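TRNA uridine(34) acetyltransferase (Methanocaldococcus infernus, PDB 6IA8) catalyses formation of 5-(carboxymethyl)uridine at wobble position 34 of tRNA from acetyl-CoA by radical S-adenosyl-L-methionine chemistry. Local coordinates at residues Lys226-Arg230 with Glu297-Met301; Gly404-Ser410 with Ala421-Asp427. One frame throughout, in Å; residues are numbered along the deposited sequence.

Interaction 1: residues Lys226-Arg230 with Glu297-Met301. With SO4 (sulfate ion), chain C.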
loop_
_atom_site.group_PDB
_atom_site.type_symbol
_atom_site.label_atom_id
_atom_site.label_comp_id
_atom_site.label_asym_id
_atom_site.label_seq_id
_atom_site.Cartn_x
_atom_site.Cartn_y
_atom_site.Cartn_z
ATOM N N LYS A 226 19.149 3.300 16.026
ATOM C CA LYS A 226 20.049 2.681 16.995
ATOM C C LYS A 226 19.609 3.003 18.415
ATOM O O LYS A 226 19.621 2.132 19.293
ATOM C CB LYS A 226 21.476 3.166 16.776
ATOM C CG LYS A 226 22.138 2.671 15.506
ATOM N N LEU A 227 19.184 4.249 18.649
ATOM C CA LEU A 227 18.777 4.658 19.993
ATOM C C LEU A 227 17.614 3.807 20.499
ATOM O O LEU A 227 17.541 3.461 21.686
ATOM C CB LEU A 227 18.406 6.138 19.974
ATOM C CG LEU A 227 18.255 6.925 21.257
ATOM C CD1 LEU A 227 19.568 7.034 22.008
ATOM C CD2 LEU A 227 17.697 8.301 20.890
ATOM N N CYS A 228 16.707 3.438 19.612
ATOM C CA CYS A 228 15.567 2.607 19.975
ATOM C C CYS A 228 15.847 1.125 19.775
ATOM O O CYS A 228 14.940 0.301 19.912
ATOM C CB CYS A 228 14.337 3.027 19.162
ATOM S SG CYS A 228 13.932 4.799 19.377
ATOM N N LYS A 229 17.077 0.770 19.442
ATOM C CA LYS A 229 17.468 -0.626 19.270
ATOM C C LYS A 229 16.570 -1.328 18.250
ATOM O O LYS A 229 16.099 -2.452 18.455
ATOM C CB LYS A 229 17.481 -1.356 20.616
ATOM C CG LYS A 229 18.554 -0.806 21.546
ATOM C CD LYS A 229 18.556 -1.434 22.936
ATOM C CE LYS A 229 19.594 -0.721 23.816
ATOM N NZ LYS A 229 19.597 -1.186 25.231
ATOM N N ARG A 230 16.339 -0.645 17.129
ATOM C CA ARG A 230 15.688 -1.271 15.988
ATOM C C ARG A 230 16.700 -2.131 15.228
ATOM O O ARG A 230 17.916 -1.928 15.304
ATOM C CB ARG A 230 15.077 -0.218 15.059
ATOM C CG ARG A 230 14.266 0.866 15.754
ATOM C CD ARG A 230 13.066 0.326 16.534
ATOM N NE ARG A 230 12.095 -0.350 15.680
ATOM C CZ ARG A 230 10.826 -0.566 16.013
ATOM N NH1 ARG A 230 10.363 -0.143 17.183
ATOM N NH2 ARG A 230 10.011 -1.188 15.164
ATOM N N GLU A 297 10.609 -2.069 24.428
ATOM C CA GLU A 297 11.800 -1.271 24.679
ATOM C C GLU A 297 11.429 0.190 24.880
ATOM O O GLU A 297 11.979 0.861 25.754
ATOM C CB GLU A 297 12.791 -1.425 23.523
ATOM C CG GLU A 297 14.003 -0.504 23.599
ATOM C CD GLU A 297 14.876 -0.755 24.817
ATOM O OE1 GLU A 297 14.768 -1.840 25.422
ATOM O OE2 GLU A 297 15.669 0.138 25.176
ATOM N N LEU A 298 10.496 0.704 24.079
ATOM C CA LEU A 298 10.037 2.075 24.272
ATOM C C LEU A 298 9.482 2.285 25.670
ATOM O O LEU A 298 9.662 3.364 26.257
ATOM C CB LEU A 298 8.985 2.414 23.226
ATOM C CG LEU A 298 9.505 2.524 21.798
ATOM C CD1 LEU A 298 8.344 2.634 20.815
ATOM C CD2 LEU A 298 10.437 3.710 21.663
ATOM N N TYR A 299 8.851 1.253 26.246
ATOM C CA TYR A 299 8.377 1.386 27.617
ATOM C C TYR A 299 9.549 1.515 28.584
ATOM O O TYR A 299 9.494 2.300 29.544
ATOM C CB TYR A 299 7.503 0.198 28.009
ATOM C CG TYR A 299 7.099 0.247 29.457
ATOM C CD1 TYR A 299 6.135 1.138 29.891
ATOM C CD2 TYR A 299 7.693 -0.578 30.392
ATOM C CE1 TYR A 299 5.755 1.191 31.211
ATOM C CE2 TYR A 299 7.311 -0.549 31.727
ATOM C CZ TYR A 299 6.349 0.344 32.134
ATOM O OH TYR A 299 5.974 0.403 33.451
ATOM N N GLU A 300 10.594 0.708 28.386
ATOM C CA GLU A 300 11.767 0.804 29.251
ATOM C C GLU A 300 12.386 2.198 29.167
ATOM O O GLU A 300 12.679 2.826 30.190
ATOM C CB GLU A 300 12.789 -0.269 28.875
ATOM C CG GLU A 300 12.391 -1.684 29.272
ATOM C CD GLU A 300 12.164 -1.831 30.772
ATOM O OE1 GLU A 300 11.003 -1.721 31.219
ATOM O OE2 GLU A 300 13.149 -2.044 31.511
ATOM N N MET A 301 12.552 2.717 27.946
ATOM C CA MET A 301 13.080 4.067 27.762
ATOM C C MET A 301 12.204 5.087 28.472
ATOM O O MET A 301 12.706 5.969 29.177
ATOM C CB MET A 301 13.182 4.382 26.265
ATOM C CG MET A 301 14.049 3.385 25.505
ATOM S SD MET A 301 14.070 3.652 23.723
ATOM C CE MET A 301 14.976 5.201 23.641
HETATM S S SO4 C . 12.763 -3.246 13.500
HETATM O O1 SO4 C . 13.850 -3.546 12.566
HETATM O O2 SO4 C . 12.265 -1.888 13.294
HETATM O O3 SO4 C . 11.675 -4.198 13.302
HETATM O O4 SO4 C . 13.270 -3.371 14.863
#
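M301 reaches across to the end of helix 222-227 with its thioether: the methyl CE lies 3.7 Å from the backbone O of L227, while SD rests 4.2 Å from CA of C228. The last torsion of M301 (chi3 69°) bends CE out of line with the otherwise extended chain and brings it to the L227 side chain at CG. Beside it, C228 SG meets L298 CD2 at 4.3 Å, a sulfur against a methyl, and P260 touches both C228 and M301. The polar fringe lies at the rim. E297 CG sits 3.9 Å from the carbonyl O of C228, and the E297 carboxylate passes obliquely beside the extended K229 chain; K229 NZ stays 4.1 Å from E297 OE2, too far for a salt bridge though near enough for some electrostatic attraction, and the K229 methylene CD is as near to E297 OE2 (4.0 Å) as the ammonium is. That same oxygen is already engaged by R304 in a salt bridge.

The backbone that presents C228 and K229 is a Schellman motif closing helix 222-227 within the radical SAM domain: K229, with positive phi (55°), is its C-prime residue, K229 N bonds to K226 O, and R230 N bonds to L225 O. Beyond the turn, the R230 chain folds at chi2 and chi3, curling its guanidinium round to a sulfate probably taken from the crystallisation liquor. One sulfate oxygen, O2, lies at the edge of the guanidinium and accepts from both R230 NE (2.8 Å) and R230 NH2 (3.0 Å). G231 N and H232 ND1 also bond to the anion.

Interaction 2: residues Gly404-Ser410 with Ala421-Asp427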
loop_
_atom_site.group_PDB
_atom_site.type_symbol
_atom_site.label_atom_id
_atom_site.label_comp_id
_atom_site.label_asym_id
_atom_site.label_seq_id
_atom_site.Cartn_x
_atom_site.Cartn_y
_atom_site.Cartn_z
ATOM N N GLY A 404 15.821 5.008 -11.067
ATOM C CA GLY A 404 15.059 4.906 -12.296
ATOM C C GLY A 404 14.016 5.998 -12.420
ATOM O O GLY A 404 14.064 6.986 -11.677
ATOM N N THR A 405 13.081 5.840 -13.358
ATOM C CA THR A 405 12.051 6.836 -13.618
ATOM C C THR A 405 10.686 6.233 -13.339
ATOM O O THR A 405 10.364 5.146 -13.843
ATOM C CB THR A 405 12.107 7.344 -15.054
ATOM O OG1 THR A 405 13.368 7.977 -15.267
ATOM C CG2 THR A 405 11.006 8.363 -15.314
ATOM N N GLU A 406 9.899 6.946 -12.530
ATOM C CA GLU A 406 8.513 6.595 -12.260
ATOM C C GLU A 406 7.645 7.544 -13.064
ATOM O O GLU A 406 7.913 8.748 -13.072
ATOM C CB GLU A 406 8.176 6.717 -10.782
ATOM C CG GLU A 406 8.982 5.834 -9.867
ATOM C CD GLU A 406 8.560 4.354 -9.855
ATOM O OE1 GLU A 406 7.552 3.966 -10.504
ATOM O OE2 GLU A 406 9.226 3.568 -9.141
ATOM N N ILE A 407 6.665 6.991 -13.784
ATOM C CA ILE A 407 5.667 7.747 -14.529
ATOM C C ILE A 407 4.319 7.487 -13.864
ATOM O O ILE A 407 3.853 6.343 -13.797
ATOM C CB ILE A 407 5.641 7.339 -16.007
ATOM C CG1 ILE A 407 7.011 7.611 -16.662
ATOM C CG2 ILE A 407 4.507 8.095 -16.723
ATOM C CD1 ILE A 407 7.821 6.422 -16.932
ATOM N N PHE A 408 3.708 8.528 -13.345
ATOM C CA PHE A 408 2.420 8.419 -12.666
ATOM C C PHE A 408 1.372 8.990 -13.606
ATOM O O PHE A 408 1.347 10.202 -13.851
ATOM C CB PHE A 408 2.427 9.178 -11.353
ATOM C CG PHE A 408 1.135 9.064 -10.561
ATOM C CD1 PHE A 408 0.857 7.925 -9.839
ATOM C CD2 PHE A 408 0.225 10.095 -10.526
ATOM C CE1 PHE A 408 -0.304 7.800 -9.073
ATOM C CE2 PHE A 408 -0.938 10.002 -9.768
ATOM C CZ PHE A 408 -1.210 8.845 -9.042
ATOM N N LEU A 409 0.587 8.104 -14.209
ATOM C CA LEU A 409 -0.478 8.466 -15.137
ATOM C C LEU A 409 -1.805 8.445 -14.404
ATOM O O LEU A 409 -2.067 7.523 -13.638
ATOM C CB LEU A 409 -0.544 7.475 -16.301
ATOM C CG LEU A 409 0.682 7.351 -17.205
ATOM C CD1 LEU A 409 0.425 6.217 -18.223
ATOM C CD2 LEU A 409 0.985 8.678 -17.946
ATOM N N SER A 410 -2.674 9.416 -14.673
ATOM C CA SER A 410 -3.949 9.437 -13.972
ATOM C C SER A 410 -5.029 10.054 -14.849
ATOM O O SER A 410 -4.749 10.831 -15.763
ATOM C CB SER A 410 -3.829 10.194 -12.638
ATOM O OG SER A 410 -3.443 11.531 -12.886
ATOM N N ALA A 421 -8.639 7.410 -11.598
ATOM C CA ALA A 421 -7.871 6.204 -11.881
ATOM C C ALA A 421 -6.416 6.598 -12.043
ATOM O O ALA A 421 -6.109 7.732 -12.418
ATOM C CB ALA A 421 -8.361 5.516 -13.151
ATOM N N PHE A 422 -5.518 5.645 -11.801
ATOM C CA PHE A 422 -4.104 5.938 -11.951
ATOM C C PHE A 422 -3.351 4.663 -12.298
ATOM O O PHE A 422 -3.818 3.543 -12.046
ATOM C CB PHE A 422 -3.541 6.629 -10.683
ATOM C CG PHE A 422 -3.471 5.762 -9.484
ATOM C CD1 PHE A 422 -4.501 5.763 -8.572
ATOM C CD2 PHE A 422 -2.349 4.985 -9.227
ATOM C CE1 PHE A 422 -4.464 4.979 -7.430
ATOM C CE2 PHE A 422 -2.301 4.175 -8.077
ATOM C CZ PHE A 422 -3.352 4.166 -7.192
ATOM N N LEU A 423 -2.168 4.858 -12.879
ATOM C CA LEU A 423 -1.289 3.767 -13.265
ATOM C C LEU A 423 0.138 4.187 -12.937
ATOM O O LEU A 423 0.542 5.325 -13.231
ATOM C CB LEU A 423 -1.419 3.447 -14.756
ATOM C CG LEU A 423 -0.571 2.336 -15.338
ATOM C CD1 LEU A 423 -1.285 1.735 -16.565
ATOM C CD2 LEU A 423 0.823 2.785 -15.714
ATOM N N ARG A 424 0.895 3.255 -12.336
ATOM C CA ARG A 424 2.294 3.461 -11.964
ATOM C C ARG A 424 3.185 2.690 -12.940
ATOM O O ARG A 424 3.158 1.453 -12.973
ATOM C CB ARG A 424 2.530 2.979 -10.539
ATOM C CG ARG A 424 1.759 3.714 -9.464
ATOM C CD ARG A 424 2.214 3.234 -8.100
ATOM N NE ARG A 424 1.388 3.670 -6.976
ATOM C CZ ARG A 424 1.451 4.875 -6.419
ATOM N NH1 ARG A 424 2.229 5.802 -6.940
ATOM N NH2 ARG A 424 0.686 5.171 -5.379
ATOM N N LEU A 425 3.887 3.422 -13.797
ATOM C CA LEU A 425 4.782 2.858 -14.800
ATOM C C LEU A 425 6.225 3.185 -14.428
ATOM O O LEU A 425 6.527 4.309 -14.018
ATOM C CB LEU A 425 4.467 3.451 -16.165
ATOM C CG LEU A 425 5.177 2.881 -17.392
ATOM C CD1 LEU A 425 4.701 1.464 -17.683
ATOM C CD2 LEU A 425 4.884 3.787 -18.615
ATOM N N ARG A 426 7.122 2.218 -14.556
ATOM C CA ARG A 426 8.502 2.425 -14.135
ATOM C C ARG A 426 9.492 1.971 -15.203
ATOM O O ARG A 426 9.349 0.883 -15.779
ATOM C CB ARG A 426 8.780 1.685 -12.812
ATOM C CG ARG A 426 10.275 1.765 -12.389
ATOM C CD ARG A 426 10.529 1.099 -10.996
ATOM N NE ARG A 426 11.953 1.097 -10.673
ATOM C CZ ARG A 426 12.609 2.135 -10.172
ATOM N NH1 ARG A 426 11.936 3.222 -9.861
ATOM N NH2 ARG A 426 13.913 2.065 -9.939
ATOM N N ASP A 427 10.506 2.815 -15.447
ATOM C CA ASP A 427 11.683 2.446 -16.219
ATOM C C ASP A 427 12.697 1.963 -15.206
ATOM O O ASP A 427 13.228 2.782 -14.454
ATOM C CB ASP A 427 12.229 3.643 -16.982
ATOM C CG ASP A 427 13.341 3.279 -17.916
ATOM O OD1 ASP A 427 13.702 2.076 -18.028
ATOM O OD2 ASP A 427 13.851 4.221 -18.542
HETATM O O HOH W 1 5.241 4.985 -11.267
#
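Strands 404-413 and 418-427 form an antiparallel beta hairpin in the mixed sheet of the GNAT acetyltransferase domain. Paired backbone bonds join T405 to D427, I407 to L425 and L409 to L423; the straightest runs from I407 N to L425 O (2.7 Å, 175°). I407, L409, L423 and L425 share the apolar middle of one face, which T405 and D427 continue at its end; L409 and L423 pack against helix 469-484. The other face carries E406, F408, S410, F422, R424 and R426. The extended R426 chain brings NH1 to E406 OE2 (2.8 Å) in a salt bridge, meeting that oxygen from above the carboxylate plane. A water O lies 2.6 Å from E406 OE1 and also near L425 O, bridging side chain and strand. The F408 and F422 rings, their planes 27° apart, are so offset that they hardly overlap, and meet through F408 CE1 and F422 CD2 (3.5 Å). Over one face of the R424 guanidinium comes F408 CE1, while R424 bonds to W329 O and to Q445, an acetyl-CoA-binding residue by similarity. Replacing R426 with a leucine would probably leave E406 without one of its cationic mates and D246 without its salt-bridge partner. K245 and R444 also pair with E406, so several cations probably stabilise its buried, ionised carboxylate, and the K245 and D246 pairs tie the hairpin to the radical SAM domain.

The two contacts lie on opposite sides of the chain's centre, their nearest atoms about 23 Å apart, and share no element. Interaction 1 is small and partly buried, a helix end meeting the start of another helix in the radical SAM domain, away from the annotated sites; loose van der Waals contacts carry it, and its charged groups sit at the margin. Interaction 2 is buried and nearly three times larger in area, joining neighbouring strands of the acetyltransferase sheet through regular backbone bonds. There, buried charges such as E406 and R426 are matched by direct salt bridges, and the hairpin runs close to residues that by similarity bind acetyl-CoA.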